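Local coordinates for sterol regulatory element-binding protein cleavage-activating protein (Schizosaccharomyces pombe, PDB 4YHC) that escorts the membrane-bound transcription factor precursor Sre1 for proteolytic processing when sterol or oxygen is low, here seen as its WD40 domain, at residues V55-L59 against R60-T64; G2-D5 against H6-L9; V67-K70 against E71-P74; A81-Q85 against G86-S90. The protein carries 9 engineered substitutions. All coordinates share one frame; numbering follows the deposited sequence.

Contact 1. Residues V55-L59 against R60-T64; sequences VVWDL and RQWCT
Trp57 holds CG opposite its own backbone N (chi1 173°), and this swings the indole across the turn onto the backbone of Trp62 and Cys63. Asp58 takes the same setting (chi1 -168°), and its carboxylate leans over the start of the turn. The Trp57 ring has Cys63 N above one face, 3.7 Å from the plane and offset toward the rim. Trp57 CH2 comes 3.3 Å from Trp62 O. The two indoles meet obliquely, with planes 81° apart and Trp57 CZ2 3.7 Å from Trp62 CE3. Thr64 OG1 lies at the edge of the Trp57 ring. Replacing Trp57 by an alanine would probably uncover the backbone of Trp62 and Cys63 and leave the Trp62 indole without its neighbour. Asp58 OD1 accepts from Gln61 N at 2.9 Å, met on the anti side, somewhat out of the carboxylate plane. The side chain thus ties down the backbone of the turn. The strands are joined by Asp58 N to Cys63 O at 2.7 Å, a nearly straight bond. The return bond from Cys63 N to Asp58 O is weak. Trp62 NE1 is held by Ile466 O near the C-terminus. Arg60 NH2 bonds a citrate, probably from the crystallisation liquor. Trp62 and Cys63 both face Asp58. This is a G1 beta bulge, closing the hairpin of strands 54-58 and 63-68 in a WD40 propeller blade.

Contact 2. Residues G2-D5 against H6-L9; sequences GWSD and HDEL
The indole of Trp3 meets the carboxylate of Asp7 at its edge, with the two planes 24° apart and so nearly coplanar. Trp3 NE1 points at Asp7 OD2, which lies in the ring plane. Ser4 OG also sits at the edge of this ring. The Trp3 side chain touches Met429 of strand 421-432. The imidazole of His6 meets the ring of Tyr430, the two rings being nearly parallel.

The bond from Trp3 NE1 to Asp7 OD2 is 2.7 Å long and nearly straight, at 167°. It uses the syn lone pair of OD2, on the side of the other oxygen. Ser4 OG donates to Asp7 OD1 at 2.5 Å. This donor comes from above the carboxylate plane, so the two bonds approach the aspartate from different directions. Ser4 OG lies between its backbone N and carbonyl carbon (chi1 55°), which turns the hydroxyl toward Asp7.

The residues form the N-terminal loop of this construct and the start of strand 6-8. That strand is an outermost one of its sheet and runs antiparallel to 421-432. Backbone bonds of Trp3 with Leu433 and of His6 with Tyr430 hold the loop beside strand 421-432 and its end. Asp5 has a weak bond to Asn431.

Each oxygen of Asp7 takes a neutral donor, one N-H and one hydroxyl. Two bonds to two different residues would limit rotation of the carboxylate. Both donors would probably stabilise its charged form.

Contact 3. Residues V67-K70 against E71-P74; sequences VLSK and EQMP
Leu68 and Met73 form the close apolar side of this turn. Their side chains cross at about a right angle, with Leu68 CD1 3.9 Å from Met73 SD. Met73 bends at chi2 (-73°), which brings SD back beside the leucine. The other branch, Leu68 CD2, lies 3.8 Å from Gln72 CB. With an alanine at Leu68, the gap beside Met73 SD and Gln72 CB is likely to leave the methionine freer to move.

Polar bonds fix the backbone next to this patch. The extended chain of Gln72 reaches back along the end of the strand, and Ser69 N donates to Gln72 OE1 at 2.9 Å, tilted from the carbonyl plane. In return Gln72 N donates to Ser69 O at 2.8 Å, from above the carbonyl plane. Met73 N to Lys70 O is a weak bond.

The turn follows strand 63-68, the last strand of its four-stranded blade. It starts the link to strand 79-82, the first strand of the next blade of the WD40 propeller. Leu68 remains paired with Leu54 through the backbone.

The solvent side is looser and bridged by water. Lys70 NZ and Glu71 OE1 are 4.3 Å apart, beyond a salt bridge, and one water bonds to both. A second water donates to Val67 O and to Gln72 OE1, so the glutamine oxygen accepts from a backbone N-H and a water. The lysine chain runs out past Asp51 and Arg52.

Contact 4. Residues A81-Q85 against G86-S90; sequences ALDPQ and GNYVS
One carboxylate, that of Asp83, grips the backbone of the turn through three N-H groups of the residues that follow it. Its OD1 accepts from Tyr88 N at 2.7 Å and from Asn87 N at 2.8 Å. Asn87 N uses the syn lone pair, whereas Tyr88 N comes on the anti side and 30° out of the carboxylate plane. The other oxygen, OD2, takes Gln85 N at 3.0 Å from above the plane, which makes an Asx turn. CG of Asp83 sits between its backbone N and carbonyl carbon (chi1 84°), which places OD1 by the N-H groups of Asn87 and Tyr88. Asp83 to Gly86 is a type I beta turn, closed by Gly86 N to Asp83 O at 3.0 Å. Gly86 has a positive phi of 75°, and a CB would be jammed against Gln85 O.

Behind the turn the strands zip up. Ser90 N donates to Ala81 O at 2.8 Å, and Asp83 N to Tyr88 O at 3.1 Å. Leu82 and Val89 share one face of this hairpin, the first two strands of a WD40 blade. On the other, Ser90 OG bonds Trp125 NE1 of strand 121-127, and Trp125 also packs on Ala81 and Tyr88.

Asp83 is buried, and three N-H donors meet its carboxylate. They would probably offset the cost of burying a charge and keep the aspartate ionised.

How the contacts relate
Contact 4 is buried, contact 1 is partly buried, and contacts 2 and 3 lie at the surface. Contacts 1 and 3 share strand 63-68: the first closes the hairpin at its start, the second follows its end. Contact 4 opens the next blade, its centre about 13 Å from that of contact 1. Contact 2 belongs to another sheet, with its centre about 22 Å from that of contact 1. An aspartate accepts hydrogen bonds in contacts 1, 2 and 4. It holds backbone N-H groups in the two hairpins, but side-chain donors in contact 2. Contact 3 has no such aspartate; a glutamine, bridging waters and a small apolar patch hold it.

Contact 1. Residues V55-L59 against R60-T64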
loop_
_atom_site.group_PDB
_atom_site.type_symbol
_atom_site.label_atom_id
_atom_site.label_comp_id
_atom_site.label_asym_id
_atom_site.label_seq_id
_atom_site.Cartn_x
_atom_site.Cartn_y
_atom_site.Cartn_z
ATOM N N VAL A 55 18.083 1.755 0.119
ATOM C CA VAL A 55 18.236 1.249 -1.231
ATOM C C VAL A 55 16.962 1.612 -2.008
ATOM O O VAL A 55 15.802 1.298 -1.560
ATOM C CB VAL A 55 18.441 -0.298 -1.244
ATOM C CG1 VAL A 55 18.516 -0.805 -2.678
ATOM C CG2 VAL A 55 19.676 -0.731 -0.411
ATOM N N VAL A 56 17.142 2.301 -3.122
ATOM C CA VAL A 56 16.056 2.501 -4.002
ATOM C C VAL A 56 16.297 1.753 -5.343
ATOM O O VAL A 56 17.394 1.786 -5.933
ATOM C CB VAL A 56 15.448 3.932 -4.026
ATOM C CG1 VAL A 56 16.124 4.935 -3.099
ATOM C CG2 VAL A 56 14.944 4.422 -5.354
ATOM N N TRP A 57 15.242 1.035 -5.737
ATOM C CA TRP A 57 15.348 -0.066 -6.721
ATOM C C TRP A 57 14.279 0.139 -7.747
ATOM O O TRP A 57 13.143 0.350 -7.393
ATOM C CB TRP A 57 15.152 -1.376 -5.935
ATOM C CG TRP A 57 15.065 -2.585 -6.785
ATOM C CD1 TRP A 57 13.922 -3.272 -7.159
ATOM C CD2 TRP A 57 16.160 -3.266 -7.349
ATOM N NE1 TRP A 57 14.282 -4.357 -7.916
ATOM C CE2 TRP A 57 15.652 -4.362 -8.058
ATOM C CE3 TRP A 57 17.547 -3.067 -7.304
ATOM C CZ2 TRP A 57 16.476 -5.250 -8.722
ATOM C CZ3 TRP A 57 18.372 -3.943 -7.997
ATOM C CH2 TRP A 57 17.829 -5.020 -8.680
ATOM N N ASP A 58 14.650 0.069 -9.033
ATOM C CA ASP A 58 13.710 0.115 -10.146
ATOM C C ASP A 58 13.182 -1.301 -10.431
ATOM O O ASP A 58 13.896 -2.193 -10.841
ATOM C CB ASP A 58 14.355 0.711 -11.430
ATOM C CG ASP A 58 13.314 1.012 -12.462
ATOM O OD1 ASP A 58 12.693 0.046 -12.982
ATOM O OD2 ASP A 58 12.967 2.212 -12.661
ATOM N N LEU A 59 11.923 -1.509 -10.188
ATOM C CA LEU A 59 11.351 -2.865 -10.171
ATOM C C LEU A 59 11.367 -3.490 -11.594
ATOM O O LEU A 59 11.683 -4.642 -11.753
ATOM C CB LEU A 59 9.906 -2.734 -9.739
ATOM C CG LEU A 59 9.398 -3.067 -8.312
ATOM C CD1 LEU A 59 10.425 -3.484 -7.337
ATOM C CD2 LEU A 59 8.506 -2.007 -7.723
ATOM N N ARG A 60 10.951 -2.720 -12.591
ATOM C CA ARG A 60 10.826 -3.287 -13.934
ATOM C C ARG A 60 12.176 -3.395 -14.625
ATOM O O ARG A 60 12.381 -4.329 -15.386
ATOM C CB ARG A 60 9.857 -2.480 -14.763
ATOM C CG ARG A 60 8.431 -2.492 -14.220
ATOM C CD ARG A 60 7.935 -3.891 -13.791
ATOM N NE ARG A 60 6.686 -3.780 -13.036
ATOM C CZ ARG A 60 5.465 -3.984 -13.534
ATOM N NH1 ARG A 60 5.284 -4.331 -14.810
ATOM N NH2 ARG A 60 4.412 -3.848 -12.729
ATOM N N GLN A 61 13.123 -2.511 -14.288
ATOM C CA GLN A 61 14.445 -2.576 -14.879
ATOM C C GLN A 61 15.402 -3.414 -14.119
ATOM O O GLN A 61 16.526 -3.613 -14.577
ATOM C CB GLN A 61 15.014 -1.196 -15.073
ATOM C CG GLN A 61 14.228 -0.406 -16.059
ATOM C CD GLN A 61 14.875 0.918 -16.426
ATOM O OE1 GLN A 61 16.104 1.044 -16.410
ATOM N NE2 GLN A 61 14.042 1.928 -16.759
ATOM N N TRP A 62 15.021 -3.914 -12.943
ATOM C CA TRP A 62 15.983 -4.654 -12.108
ATOM C C TRP A 62 17.313 -3.963 -11.883
ATOM O O TRP A 62 18.389 -4.607 -11.955
ATOM C CB TRP A 62 16.248 -6.078 -12.616
ATOM C CG TRP A 62 15.143 -6.979 -12.305
ATOM C CD1 TRP A 62 13.947 -7.000 -12.897
ATOM C CD2 TRP A 62 15.113 -7.986 -11.298
ATOM N NE1 TRP A 62 13.151 -7.979 -12.324
ATOM C CE2 TRP A 62 13.858 -8.594 -11.346
ATOM C CE3 TRP A 62 16.041 -8.465 -10.409
ATOM C CZ2 TRP A 62 13.499 -9.652 -10.496
ATOM C CZ3 TRP A 62 15.682 -9.452 -9.559
ATOM C CH2 TRP A 62 14.441 -10.050 -9.605
ATOM N N CYS A 63 17.258 -2.690 -11.485
ATOM C CA CYS A 63 18.491 -2.046 -11.053
ATOM C C CYS A 63 18.326 -1.025 -9.972
ATOM O O CYS A 63 17.232 -0.488 -9.723
ATOM C CB CYS A 63 19.188 -1.392 -12.221
ATOM S SG CYS A 63 18.143 -0.199 -12.984
ATOM N N THR A 64 19.462 -0.780 -9.347
ATOM C CA THR A 64 19.602 0.138 -8.293
ATOM C C THR A 64 19.570 1.558 -8.819
ATOM O O THR A 64 20.237 1.876 -9.770
ATOM C CB THR A 64 20.948 -0.167 -7.606
ATOM O OG1 THR A 64 20.924 -1.529 -7.136
ATOM C CG2 THR A 64 21.119 0.634 -6.463
#

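Contact 2. Residues G2-D5 against H6-L9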
loop_
_atom_site.group_PDB
_atom_site.type_symbol
_atom_site.label_atom_id
_atom_site.label_comp_id
_atom_site.label_asym_id
_atom_site.label_seq_id
_atom_site.Cartn_x
_atom_site.Cartn_y
_atom_site.Cartn_z
ATOM N N GLY A 2 24.076 -13.023 -2.323
ATOM C CA GLY A 2 22.926 -13.918 -2.105
ATOM C C GLY A 2 22.761 -14.407 -0.680
ATOM O O GLY A 2 23.663 -14.326 0.166
ATOM N N TRP A 3 21.580 -14.950 -0.438
ATOM C CA TRP A 3 21.136 -15.233 0.883
ATOM C C TRP A 3 21.505 -16.617 1.323
ATOM O O TRP A 3 21.155 -16.989 2.454
ATOM C CB TRP A 3 19.633 -14.998 1.033
ATOM C CG TRP A 3 18.736 -15.685 0.082
ATOM C CD1 TRP A 3 18.960 -16.896 -0.545
ATOM C CD2 TRP A 3 17.480 -15.194 -0.437
ATOM N NE1 TRP A 3 17.918 -17.194 -1.366
ATOM C CE2 TRP A 3 16.982 -16.183 -1.313
ATOM C CE3 TRP A 3 16.703 -14.058 -0.193
ATOM C CZ2 TRP A 3 15.761 -16.083 -1.928
ATOM C CZ3 TRP A 3 15.479 -13.922 -0.871
ATOM C CH2 TRP A 3 15.032 -14.920 -1.744
ATOM N N SER A 4 22.169 -17.385 0.448
ATOM C CA SER A 4 22.548 -18.790 0.739
ATOM C C SER A 4 23.759 -19.154 -0.102
ATOM O O SER A 4 24.109 -18.403 -1.025
ATOM C CB SER A 4 21.442 -19.765 0.384
ATOM O OG SER A 4 20.998 -19.658 -1.009
ATOM N N ASP A 5 24.364 -20.321 0.146
ATOM C CA ASP A 5 25.301 -20.888 -0.872
ATOM C C ASP A 5 24.534 -21.311 -2.095
ATOM O O ASP A 5 24.892 -20.917 -3.229
ATOM C CB ASP A 5 26.065 -22.067 -0.337
ATOM C CG ASP A 5 27.121 -21.664 0.658
ATOM O OD1 ASP A 5 27.319 -20.419 0.928
ATOM O OD2 ASP A 5 27.725 -22.629 1.177
ATOM N N HIS A 6 23.456 -22.051 -1.879
ATOM C CA HIS A 6 22.496 -22.331 -2.982
ATOM C C HIS A 6 21.129 -22.629 -2.445
ATOM O O HIS A 6 20.974 -23.064 -1.311
ATOM C CB HIS A 6 22.958 -23.555 -3.827
ATOM C CG HIS A 6 22.930 -24.866 -3.081
ATOM N ND1 HIS A 6 24.008 -25.340 -2.360
ATOM C CD2 HIS A 6 21.946 -25.782 -2.912
ATOM C CE1 HIS A 6 23.697 -26.498 -1.800
ATOM N NE2 HIS A 6 22.469 -26.803 -2.147
ATOM N N ASP A 7 20.151 -22.454 -3.311
ATOM C CA ASP A 7 18.774 -22.814 -3.060
ATOM C C ASP A 7 18.405 -24.031 -3.878
ATOM O O ASP A 7 18.846 -24.171 -5.027
ATOM C CB ASP A 7 17.874 -21.666 -3.478
ATOM C CG ASP A 7 18.004 -20.448 -2.568
ATOM O OD1 ASP A 7 18.696 -20.522 -1.532
ATOM O OD2 ASP A 7 17.321 -19.425 -2.832
ATOM N N GLU A 8 17.593 -24.904 -3.309
ATOM C CA GLU A 8 17.048 -26.034 -4.032
ATOM C C GLU A 8 15.526 -26.026 -4.079
ATOM O O GLU A 8 14.890 -25.738 -3.074
ATOM C CB GLU A 8 17.574 -27.319 -3.337
ATOM C CG GLU A 8 16.855 -28.608 -3.724
ATOM C CD GLU A 8 17.119 -29.753 -2.742
ATOM O OE1 GLU A 8 16.137 -30.463 -2.434
ATOM O OE2 GLU A 8 18.284 -29.936 -2.288
ATOM N N LEU A 9 14.946 -26.271 -5.268
ATOM C CA LEU A 9 13.490 -26.378 -5.495
ATOM C C LEU A 9 13.220 -27.586 -6.390
ATOM O O LEU A 9 14.119 -28.033 -7.102
ATOM C CB LEU A 9 12.985 -25.171 -6.278
ATOM C CG LEU A 9 13.111 -23.840 -5.529
ATOM C CD1 LEU A 9 14.458 -23.201 -5.713
ATOM C CD2 LEU A 9 12.118 -22.849 -6.052
#

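Contact 3. Residues V67-K70 against E71-P74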
loop_
_atom_site.group_PDB
_atom_site.type_symbol
_atom_site.label_atom_id
_atom_site.label_comp_id
_atom_site.label_asym_id
_atom_site.label_seq_id
_atom_site.Cartn_x
_atom_site.Cartn_y
_atom_site.Cartn_z
ATOM N N VAL A 67 21.741 4.055 -3.549
ATOM C CA VAL A 67 22.070 3.245 -2.442
ATOM C C VAL A 67 22.768 4.177 -1.496
ATOM O O VAL A 67 23.715 4.879 -1.916
ATOM C CB VAL A 67 23.052 2.125 -2.780
ATOM C CG1 VAL A 67 23.459 1.420 -1.514
ATOM C CG2 VAL A 67 22.442 1.114 -3.725
ATOM N N LEU A 68 22.273 4.252 -0.264
ATOM C CA LEU A 68 22.991 5.002 0.797
ATOM C C LEU A 68 23.223 4.137 1.986
ATOM O O LEU A 68 22.288 3.623 2.586
ATOM C CB LEU A 68 22.294 6.302 1.193
ATOM C CG LEU A 68 22.184 7.377 0.090
ATOM C CD1 LEU A 68 21.241 8.491 0.457
ATOM C CD2 LEU A 68 23.550 7.976 -0.309
ATOM N N SER A 69 24.499 3.992 2.373
ATOM C CA SER A 69 24.845 3.293 3.593
ATOM C C SER A 69 24.475 4.104 4.819
ATOM O O SER A 69 24.227 5.287 4.745
ATOM C CB SER A 69 26.374 3.047 3.615
ATOM O OG SER A 69 27.060 4.349 3.528
ATOM N N LYS A 70 24.491 3.457 5.969
ATOM C CA LYS A 70 24.309 4.151 7.243
ATOM C C LYS A 70 25.159 5.430 7.422
ATOM O O LYS A 70 24.691 6.422 7.946
ATOM C CB LYS A 70 24.646 3.194 8.374
ATOM C CG LYS A 70 24.734 3.905 9.718
ATOM C CD LYS A 70 25.303 2.975 10.772
ATOM C CE LYS A 70 25.567 3.686 12.079
ATOM N NZ LYS A 70 26.600 2.931 12.816
ATOM N N GLU A 71 26.390 5.385 6.942
ATOM C CA GLU A 71 27.333 6.493 7.056
ATOM C C GLU A 71 27.134 7.519 5.965
ATOM O O GLU A 71 27.895 8.486 5.888
ATOM C CB GLU A 71 28.781 5.979 6.978
ATOM C CG GLU A 71 29.141 5.088 8.151
ATOM C CD GLU A 71 28.728 3.625 7.978
ATOM O OE1 GLU A 71 28.637 2.935 8.990
ATOM O OE2 GLU A 71 28.459 3.166 6.852
ATOM N N GLN A 72 26.132 7.316 5.106
ATOM C CA GLN A 72 25.792 8.304 4.111
ATOM C C GLN A 72 24.387 8.892 4.367
ATOM O O GLN A 72 23.793 9.540 3.465
ATOM C CB GLN A 72 25.921 7.695 2.709
ATOM C CG GLN A 72 27.353 7.307 2.310
ATOM C CD GLN A 72 27.430 6.207 1.239
ATOM O OE1 GLN A 72 26.446 5.514 0.935
ATOM N NE2 GLN A 72 28.637 6.025 0.671
ATOM N N MET A 73 23.895 8.701 5.595
ATOM C CA MET A 73 22.514 9.029 5.964
ATOM C C MET A 73 22.508 9.870 7.225
ATOM O O MET A 73 23.395 9.728 8.020
ATOM C CB MET A 73 21.686 7.776 6.276
ATOM C CG MET A 73 21.248 7.024 5.021
ATOM S SD MET A 73 19.919 7.867 4.103
ATOM C CE MET A 73 18.477 7.604 5.070
ATOM N N PRO A 74 21.459 10.674 7.440
ATOM C CA PRO A 74 21.305 11.324 8.743
ATOM C C PRO A 74 21.228 10.323 9.882
ATOM O O PRO A 74 20.907 9.183 9.670
ATOM C CB PRO A 74 20.000 12.150 8.610
ATOM C CG PRO A 74 19.314 11.618 7.371
ATOM C CD PRO A 74 20.397 11.043 6.485
HETATM O O HOH W 1 26.450 5.099 -1.835
HETATM O O HOH W 2 28.745 3.610 11.309
HETATM O O HOH W 3 23.390 7.594 9.828
#

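Contact 4. Residues A81-Q85 against G86-S90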
loop_
_atom_site.group_PDB
_atom_site.type_symbol
_atom_site.label_atom_id
_atom_site.label_comp_id
_atom_site.label_asym_id
_atom_site.label_seq_id
_atom_site.Cartn_x
_atom_site.Cartn_y
_atom_site.Cartn_z
ATOM N N ALA A 81 9.134 8.812 1.888
ATOM C CA ALA A 81 8.011 8.728 0.984
ATOM C C ALA A 81 8.455 8.999 -0.423
ATOM O O ALA A 81 9.510 9.626 -0.651
ATOM C CB ALA A 81 6.911 9.639 1.413
ATOM N N LEU A 82 7.745 8.401 -1.373
ATOM C CA LEU A 82 8.041 8.573 -2.782
ATOM C C LEU A 82 6.979 9.333 -3.430
ATOM O O LEU A 82 5.801 9.198 -3.040
ATOM C CB LEU A 82 8.080 7.215 -3.479
ATOM C CG LEU A 82 9.249 6.280 -3.196
ATOM C CD1 LEU A 82 8.858 5.312 -2.122
ATOM C CD2 LEU A 82 9.525 5.461 -4.434
ATOM N N ASP A 83 7.326 10.092 -4.465
ATOM C CA ASP A 83 6.270 10.729 -5.216
ATOM C C ASP A 83 5.510 9.621 -6.012
ATOM O O ASP A 83 6.032 8.504 -6.205
ATOM C CB ASP A 83 6.819 11.834 -6.127
ATOM C CG ASP A 83 7.337 11.319 -7.460
ATOM O OD1 ASP A 83 8.420 10.711 -7.505
ATOM O OD2 ASP A 83 6.633 11.526 -8.456
ATOM N N PRO A 84 4.304 9.933 -6.471
ATOM C CA PRO A 84 3.513 8.914 -7.115
ATOM C C PRO A 84 4.081 8.348 -8.384
ATOM O O PRO A 84 3.765 7.236 -8.699
ATOM C CB PRO A 84 2.145 9.610 -7.377
ATOM C CG PRO A 84 2.155 10.869 -6.613
ATOM C CD PRO A 84 3.586 11.219 -6.377
ATOM N N GLN A 85 5.025 9.035 -9.031
ATOM C CA GLN A 85 5.669 8.524 -10.249
ATOM C C GLN A 85 6.960 7.817 -9.991
ATOM O O GLN A 85 7.534 7.198 -10.905
ATOM C CB GLN A 85 5.874 9.672 -11.277
ATOM C CG GLN A 85 4.586 10.138 -11.948
ATOM C CD GLN A 85 3.809 8.973 -12.556
ATOM O OE1 GLN A 85 4.290 8.296 -13.478
ATOM N NE2 GLN A 85 2.612 8.697 -12.009
ATOM N N GLY A 86 7.423 7.826 -8.750
ATOM C CA GLY A 86 8.652 7.111 -8.442
ATOM C C GLY A 86 9.961 7.731 -8.883
ATOM O O GLY A 86 10.954 7.017 -9.097
ATOM N N ASN A 87 9.959 9.046 -9.064
ATOM C CA ASN A 87 11.160 9.770 -9.504
ATOM C C ASN A 87 11.878 10.508 -8.408
ATOM O O ASN A 87 13.076 10.815 -8.553
ATOM C CB ASN A 87 10.814 10.774 -10.609
ATOM C CG ASN A 87 10.252 10.092 -11.819
ATOM O OD1 ASN A 87 10.772 9.093 -12.253
ATOM N ND2 ASN A 87 9.129 10.553 -12.282
ATOM N N TYR A 88 11.151 10.821 -7.338
ATOM C CA TYR A 88 11.700 11.532 -6.194
ATOM C C TYR A 88 11.416 10.781 -4.877
ATOM O O TYR A 88 10.383 10.101 -4.723
ATOM C CB TYR A 88 11.072 12.954 -6.136
ATOM C CG TYR A 88 11.304 13.702 -7.396
ATOM C CD1 TYR A 88 12.563 14.276 -7.682
ATOM C CD2 TYR A 88 10.327 13.808 -8.346
ATOM C CE1 TYR A 88 12.796 14.937 -8.884
ATOM C CE2 TYR A 88 10.572 14.453 -9.565
ATOM C CZ TYR A 88 11.815 15.003 -9.821
ATOM O OH TYR A 88 12.032 15.645 -11.035
ATOM N N VAL A 89 12.328 10.895 -3.945
ATOM C CA VAL A 89 12.127 10.389 -2.588
ATOM C C VAL A 89 12.311 11.550 -1.617
ATOM O O VAL A 89 13.233 12.420 -1.835
ATOM C CB VAL A 89 13.109 9.270 -2.259
ATOM C CG1 VAL A 89 12.736 8.603 -0.954
ATOM C CG2 VAL A 89 13.064 8.180 -3.314
ATOM N N SER A 90 11.448 11.597 -0.592
ATOM C CA SER A 90 11.582 12.528 0.532
ATOM C C SER A 90 11.953 11.782 1.749
ATOM O O SER A 90 11.240 10.863 2.124
ATOM C CB SER A 90 10.285 13.279 0.875
ATOM O OG SER A 90 9.205 12.372 1.083
#